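Local coordinates for protein 2-C-methyl-D-erythritol 4-phosphate cytidylyltransferase (PDB 4KT7) that probably catalyses the transfer of a cytidylyl group from CTP to 2-C-methyl-D-erythritol 4-phosphate in isoprenoid biosynthesis, releasing diphosphate, at residues V39-I53 with G111-I125. Numbering follows the deposited sequence.
Sequences VLEITLDTVSRVKEI and GVRPFASEELFLKTI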
loop_
_atom_site.group_PDB
_atom_site.type_symbol
_atom_site.label_atom_id
_atom_site.label_comp_id
_atom_site.label_asym_id
_atom_site.label_seq_id
_atom_site.Cartn_x
_atom_site.Cartn_y
_atom_site.Cartn_z
ATOM N N VAL A 39 -21.777 2.430 3.072
ATOM C CA VAL A 39 -20.661 2.899 2.249
ATOM C C VAL A 39 -21.082 3.282 0.833
ATOM O O VAL A 39 -20.613 4.284 0.285
ATOM C CB VAL A 39 -19.507 1.883 2.235
ATOM C CG1 VAL A 39 -18.471 2.248 1.185
ATOM C CG2 VAL A 39 -18.874 1.805 3.633
ATOM N N LEU A 40 -21.992 2.513 0.251
ATOM C CA LEU A 40 -22.407 2.759 -1.122
ATOM C C LEU A 40 -23.149 4.086 -1.214
ATOM O O LEU A 40 -23.066 4.772 -2.229
ATOM C CB LEU A 40 -23.287 1.616 -1.642
ATOM C CG LEU A 40 -23.755 1.767 -3.090
ATOM C CD1 LEU A 40 -22.566 1.905 -4.035
ATOM C CD2 LEU A 40 -24.629 0.588 -3.501
ATOM N N GLU A 41 -23.864 4.451 -0.151
ATOM C CA GLU A 41 -24.617 5.703 -0.137
ATOM C C GLU A 41 -23.693 6.912 -0.152
ATOM O O GLU A 41 -23.975 7.906 -0.817
ATOM C CB GLU A 41 -25.527 5.785 1.087
ATOM C CG GLU A 41 -26.804 4.986 0.990
ATOM C CD GLU A 41 -27.715 5.244 2.176
ATOM O OE1 GLU A 41 -27.446 4.695 3.267
ATOM O OE2 GLU A 41 -28.682 6.018 2.026
ATOM N N ILE A 42 -22.592 6.834 0.586
ATOM C CA ILE A 42 -21.633 7.935 0.620
ATOM C C ILE A 42 -21.036 8.113 -0.776
ATOM O O ILE A 42 -20.867 9.237 -1.267
ATOM C CB ILE A 42 -20.505 7.660 1.649
ATOM C CG1 ILE A 42 -21.107 7.397 3.036
ATOM C CG2 ILE A 42 -19.503 8.809 1.692
ATOM C CD1 ILE A 42 -20.166 6.696 3.980
ATOM N N THR A 43 -20.731 6.991 -1.421
ATOM C CA THR A 43 -20.155 7.003 -2.757
ATOM C C THR A 43 -21.131 7.598 -3.758
ATOM O O THR A 43 -20.790 8.502 -4.532
ATOM C CB THR A 43 -19.835 5.579 -3.219
ATOM O OG1 THR A 43 -18.997 4.946 -2.244
ATOM C CG2 THR A 43 -19.133 5.593 -4.581
ATOM N N LEU A 44 -22.353 7.083 -3.733
ATOM C CA LEU A 44 -23.390 7.498 -4.672
ATOM C C LEU A 44 -23.743 8.972 -4.469
ATOM O O LEU A 44 -24.016 9.697 -5.434
ATOM C CB LEU A 44 -24.609 6.598 -4.495
ATOM C CG LEU A 44 -25.585 6.505 -5.655
ATOM C CD1 LEU A 44 -24.835 6.288 -6.956
ATOM C CD2 LEU A 44 -26.554 5.362 -5.407
ATOM N N ASP A 45 -23.710 9.417 -3.215
ATOM C CA ASP A 45 -23.881 10.829 -2.909
ATOM C C ASP A 45 -22.875 11.660 -3.685
ATOM O O ASP A 45 -23.243 12.643 -4.332
ATOM C CB ASP A 45 -23.696 11.098 -1.415
ATOM C CG ASP A 45 -24.987 10.973 -0.632
ATOM O OD1 ASP A 45 -26.050 10.753 -1.253
ATOM O OD2 ASP A 45 -24.935 11.110 0.609
ATOM N N THR A 46 -21.604 11.278 -3.613
ATOM C CA THR A 46 -20.574 12.028 -4.321
ATOM C C THR A 46 -20.756 11.986 -5.841
ATOM O O THR A 46 -20.718 13.034 -6.489
ATOM C CB THR A 46 -19.143 11.590 -3.938
ATOM O OG1 THR A 46 -18.911 11.876 -2.548
ATOM C CG2 THR A 46 -18.111 12.342 -4.787
ATOM N N VAL A 47 -20.953 10.799 -6.413
ATOM C CA VAL A 47 -21.053 10.672 -7.870
ATOM C C VAL A 47 -22.270 11.410 -8.427
ATOM O O VAL A 47 -22.205 12.002 -9.502
ATOM C CB VAL A 47 -21.103 9.203 -8.336
ATOM C CG1 VAL A 47 -21.191 9.141 -9.847
ATOM C CG2 VAL A 47 -19.873 8.457 -7.879
ATOM N N SER A 48 -23.379 11.395 -7.698
ATOM C CA SER A 48 -24.586 12.032 -8.217
ATOM C C SER A 48 -24.464 13.557 -8.230
ATOM O O SER A 48 -25.252 14.234 -8.892
ATOM C CB SER A 48 -25.834 11.570 -7.458
ATOM O OG SER A 48 -25.794 12.023 -6.122
ATOM N N ARG A 49 -23.471 14.096 -7.515
ATOM C CA ARG A 49 -23.180 15.542 -7.538
ATOM C C ARG A 49 -22.347 15.974 -8.754
ATOM O O ARG A 49 -22.178 17.168 -8.992
ATOM C CB ARG A 49 -22.455 16.001 -6.255
ATOM C CG ARG A 49 -23.246 15.850 -4.956
ATOM C CD ARG A 49 -22.689 16.760 -3.849
ATOM N NE ARG A 49 -21.227 16.828 -3.878
ATOM C CZ ARG A 49 -20.419 16.085 -3.125
ATOM N NH1 ARG A 49 -19.101 16.221 -3.233
ATOM N NH2 ARG A 49 -20.923 15.211 -2.262
ATOM N N VAL A 50 -21.819 15.013 -9.510
ATOM C CA VAL A 50 -21.030 15.326 -10.708
ATOM C C VAL A 50 -21.916 15.433 -11.947
ATOM O O VAL A 50 -22.289 14.422 -12.547
ATOM C CB VAL A 50 -19.932 14.278 -10.956
ATOM C CG1 VAL A 50 -19.133 14.624 -12.205
ATOM C CG2 VAL A 50 -19.012 14.199 -9.750
ATOM N N LYS A 51 -22.240 16.668 -12.325
ATOM C CA LYS A 51 -23.219 16.932 -13.371
ATOM C C LYS A 51 -22.683 16.649 -14.768
ATOM O O LYS A 51 -23.456 16.534 -15.719
ATOM C CB LYS A 51 -23.718 18.378 -13.278
ATOM C CG LYS A 51 -24.211 18.793 -11.890
ATOM C CD LYS A 51 -25.580 18.213 -11.565
ATOM C CE LYS A 51 -25.468 17.009 -10.645
ATOM N NZ LYS A 51 -26.796 16.598 -10.097
ATOM N N GLU A 52 -21.364 16.526 -14.889
ATOM C CA GLU A 52 -20.742 16.131 -16.155
ATOM C C GLU A 52 -21.124 14.698 -16.521
ATOM O O GLU A 52 -21.181 14.330 -17.698
ATOM C CB GLU A 52 -19.216 16.274 -16.071
ATOM C CG GLU A 52 -18.703 17.723 -16.184
ATOM C CD GLU A 52 -18.940 18.559 -14.929
ATOM O OE1 GLU A 52 -19.213 17.990 -13.844
ATOM O OE2 GLU A 52 -18.853 19.802 -15.025
ATOM N N ILE A 53 -21.391 13.881 -15.511
ATOM C CA ILE A 53 -21.798 12.499 -15.756
ATOM C C ILE A 53 -23.284 12.496 -16.142
ATOM O O ILE A 53 -24.109 13.047 -15.412
ATOM C CB ILE A 53 -21.563 11.646 -14.498
ATOM C CG1 ILE A 53 -20.049 11.508 -14.245
ATOM C CG2 ILE A 53 -22.230 10.288 -14.628
ATOM C CD1 ILE A 53 -19.695 10.962 -12.856
ATOM N N GLY A 111 -17.885 0.850 -5.794
ATOM C CA GLY A 111 -18.853 1.265 -4.802
ATOM C C GLY A 111 -18.294 1.348 -3.386
ATOM O O GLY A 111 -18.780 2.149 -2.574
ATOM N N VAL A 112 -17.280 0.541 -3.071
ATOM C CA VAL A 112 -16.708 0.574 -1.723
ATOM C C VAL A 112 -15.507 1.512 -1.555
ATOM O O VAL A 112 -14.694 1.314 -0.644
ATOM C CB VAL A 112 -16.343 -0.842 -1.198
ATOM C CG1 VAL A 112 -17.601 -1.701 -1.052
ATOM C CG2 VAL A 112 -15.330 -1.514 -2.113
ATOM N N ARG A 113 -15.386 2.511 -2.433
ATOM C CA ARG A 113 -14.412 3.593 -2.258
ATOM C C ARG A 113 -15.174 4.896 -2.051
ATOM O O ARG A 113 -15.317 5.702 -2.971
ATOM C CB ARG A 113 -13.452 3.707 -3.455
ATOM C CG ARG A 113 -12.457 2.540 -3.620
ATOM C CD ARG A 113 -11.457 2.796 -4.736
ATOM N NE ARG A 113 -10.541 1.667 -4.957
ATOM C CZ ARG A 113 -9.335 1.556 -4.402
ATOM N NH1 ARG A 113 -8.887 2.507 -3.592
ATOM N NH2 ARG A 113 -8.577 0.492 -4.655
ATOM N N PRO A 114 -15.692 5.102 -0.836
ATOM C CA PRO A 114 -16.638 6.191 -0.561
ATOM C C PRO A 114 -16.000 7.574 -0.476
ATOM O O PRO A 114 -16.723 8.576 -0.490
ATOM C CB PRO A 114 -17.204 5.808 0.815
ATOM C CG PRO A 114 -16.065 5.069 1.466
ATOM C CD PRO A 114 -15.446 4.267 0.353
ATOM N N PHE A 115 -14.674 7.638 -0.376
ATOM C CA PHE A 115 -14.035 8.910 -0.053
ATOM C C PHE A 115 -13.428 9.661 -1.244
ATOM O O PHE A 115 -12.925 10.773 -1.068
ATOM C CB PHE A 115 -12.996 8.724 1.061
ATOM C CG PHE A 115 -13.554 8.099 2.316
ATOM C CD1 PHE A 115 -14.758 8.534 2.850
ATOM C CD2 PHE A 115 -12.884 7.060 2.945
ATOM C CE1 PHE A 115 -15.274 7.956 4.010
ATOM C CE2 PHE A 115 -13.401 6.469 4.098
ATOM C CZ PHE A 115 -14.593 6.926 4.629
ATOM N N ALA A 116 -13.482 9.085 -2.444
ATOM C CA ALA A 116 -13.013 9.810 -3.637
ATOM C C ALA A 116 -13.765 11.138 -3.734
ATOM O O ALA A 116 -14.988 11.167 -3.672
ATOM C CB ALA A 116 -13.206 8.968 -4.914
ATOM N N SER A 117 -13.035 12.247 -3.823
ATOM C CA SER A 117 -13.681 13.554 -3.822
ATOM C C SER A 117 -14.304 13.769 -5.178
ATOM O O SER A 117 -13.952 13.094 -6.145
ATOM C CB SER A 117 -12.657 14.664 -3.582
ATOM O OG SER A 117 -11.727 14.686 -4.668
ATOM N N GLU A 118 -15.233 14.709 -5.245
ATOM C CA GLU A 118 -15.819 15.122 -6.516
ATOM C C GLU A 118 -14.742 15.627 -7.488
ATOM O O GLU A 118 -14.795 15.357 -8.690
ATOM C CB GLU A 118 -16.853 16.206 -6.233
ATOM C CG GLU A 118 -17.683 16.641 -7.411
ATOM C CD GLU A 118 -18.636 17.756 -7.028
ATOM O OE1 GLU A 118 -19.183 17.695 -5.898
ATOM O OE2 GLU A 118 -18.828 18.691 -7.842
ATOM N N GLU A 119 -13.748 16.338 -6.960
ATOM C CA GLU A 119 -12.640 16.841 -7.771
ATOM C C GLU A 119 -11.851 15.730 -8.459
ATOM O O GLU A 119 -11.353 15.907 -9.574
ATOM C CB GLU A 119 -11.697 17.676 -6.908
ATOM C CG GLU A 119 -10.649 18.426 -7.688
ATOM C CD GLU A 119 -9.411 18.737 -6.861
ATOM O OE1 GLU A 119 -9.059 17.929 -5.967
ATOM O OE2 GLU A 119 -8.782 19.790 -7.112
ATOM N N LEU A 120 -11.729 14.577 -7.809
ATOM C CA LEU A 120 -11.006 13.470 -8.406
ATOM C C LEU A 120 -11.760 12.918 -9.607
ATOM O O LEU A 120 -11.152 12.538 -10.621
ATOM C CB LEU A 120 -10.782 12.362 -7.376
ATOM C CG LEU A 120 -9.976 11.162 -7.845
ATOM C CD1 LEU A 120 -8.597 11.615 -8.290
ATOM C CD2 LEU A 120 -9.871 10.096 -6.741
ATOM N N PHE A 121 -13.085 12.848 -9.493
ATOM C CA PHE A 121 -13.902 12.429 -10.636
ATOM C C PHE A 121 -13.817 13.411 -11.797
ATOM O O PHE A 121 -13.731 12.999 -12.952
ATOM C CB PHE A 121 -15.363 12.259 -10.222
ATOM C CG PHE A 121 -15.598 11.062 -9.334
ATOM C CD1 PHE A 121 -15.728 9.795 -9.880
ATOM C CD2 PHE A 121 -15.688 11.210 -7.954
ATOM C CE1 PHE A 121 -15.954 8.679 -9.057
ATOM C CE2 PHE A 121 -15.907 10.110 -7.137
ATOM C CZ PHE A 121 -16.038 8.845 -7.694
ATOM N N LEU A 122 -13.858 14.706 -11.492
ATOM C CA LEU A 122 -13.721 15.737 -12.524
ATOM C C LEU A 122 -12.349 15.673 -13.195
ATOM O O LEU A 122 -12.239 15.807 -14.417
ATOM C CB LEU A 122 -13.934 17.123 -11.921
ATOM C CG LEU A 122 -15.352 17.428 -11.416
ATOM C CD1 LEU A 122 -15.443 18.820 -10.784
ATOM C CD2 LEU A 122 -16.349 17.302 -12.558
ATOM N N LYS A 123 -11.298 15.454 -12.405
ATOM C CA LYS A 123 -9.950 15.355 -12.964
ATOM C C LYS A 123 -9.827 14.158 -13.882
ATOM O O LYS A 123 -9.152 14.221 -14.920
ATOM C CB LYS A 123 -8.909 15.252 -11.848
ATOM C CG LYS A 123 -8.629 16.589 -11.156
ATOM C CD LYS A 123 -8.075 16.359 -9.742
ATOM C CE LYS A 123 -6.769 15.575 -9.777
ATOM N NZ LYS A 123 -6.293 15.131 -8.418
ATOM N N THR A 124 -10.460 13.056 -13.493
ATOM C CA THR A 124 -10.434 11.850 -14.312
ATOM C C THR A 124 -11.187 12.104 -15.617
ATOM O O THR A 124 -10.714 11.748 -16.695
ATOM C CB THR A 124 -11.073 10.679 -13.557
ATOM O OG1 THR A 124 -10.419 10.542 -12.298
ATOM C CG2 THR A 124 -10.927 9.383 -14.331
ATOM N N ILE A 125 -12.354 12.738 -15.527
ATOM C CA ILE A 125 -13.119 13.077 -16.734
ATOM C C ILE A 125 -12.346 14.039 -17.667
ATOM O O ILE A 125 -12.261 13.819 -18.884
ATOM C CB ILE A 125 -14.505 13.656 -16.350
ATOM C CG1 ILE A 125 -15.389 12.551 -15.775
ATOM C CG2 ILE A 125 -15.218 14.326 -17.541
ATOM C CD1 ILE A 125 -16.733 13.069 -15.282
HETATM O O HOH W 1 -16.656 10.752 -1.821
HETATM O O HOH W 2 -15.990 15.566 -2.448
#
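The guanidinium of Arg-49 meets Glu-118 at its edge: NE and NH1 both reach OE1, each at 3.0 Å, in a side-on salt bridge. Both N-H...O angles are bent, to about 140°, OE1 lies somewhat off the guanidinium plane, and the two flat groups are turned 51° apart. A water in that plane links NH1, weakly, to Glu-118 N. The Phe-121 ring takes Thr-46 CG2 and Val-47 CG2 obliquely, while an edge-to-face contact joins it to His-109. Pro-114 CG sits over the centre of one face of the Phe-115 ring. Glu-118, extended beyond CG, also lays its CG against Val-50 CG2 at 3.6 Å; a glycine here would probably leave Arg-49 without its carboxylate and open a gap beside Val-50. Toward the start of helix 39-48, Val-39 CG1 lies 3.7 Å from Pro-114 CG, and Thr-43 OG1 sits 2.8 Å from Gly-111 O and 3.1 Å from Val-39 O. A second water accepts from Thr-46 OG1 and donates to Pro-114 O and Ala-116 O. Helices 39-48 and 118-125, whose axes approach to 10.0 Å and cross at -54°, pack over the central mixed sheet, consistent with a Rossmann-like GT-A fold: Val-47 rests on strand 55-60, Phe-121 on strand 105-110.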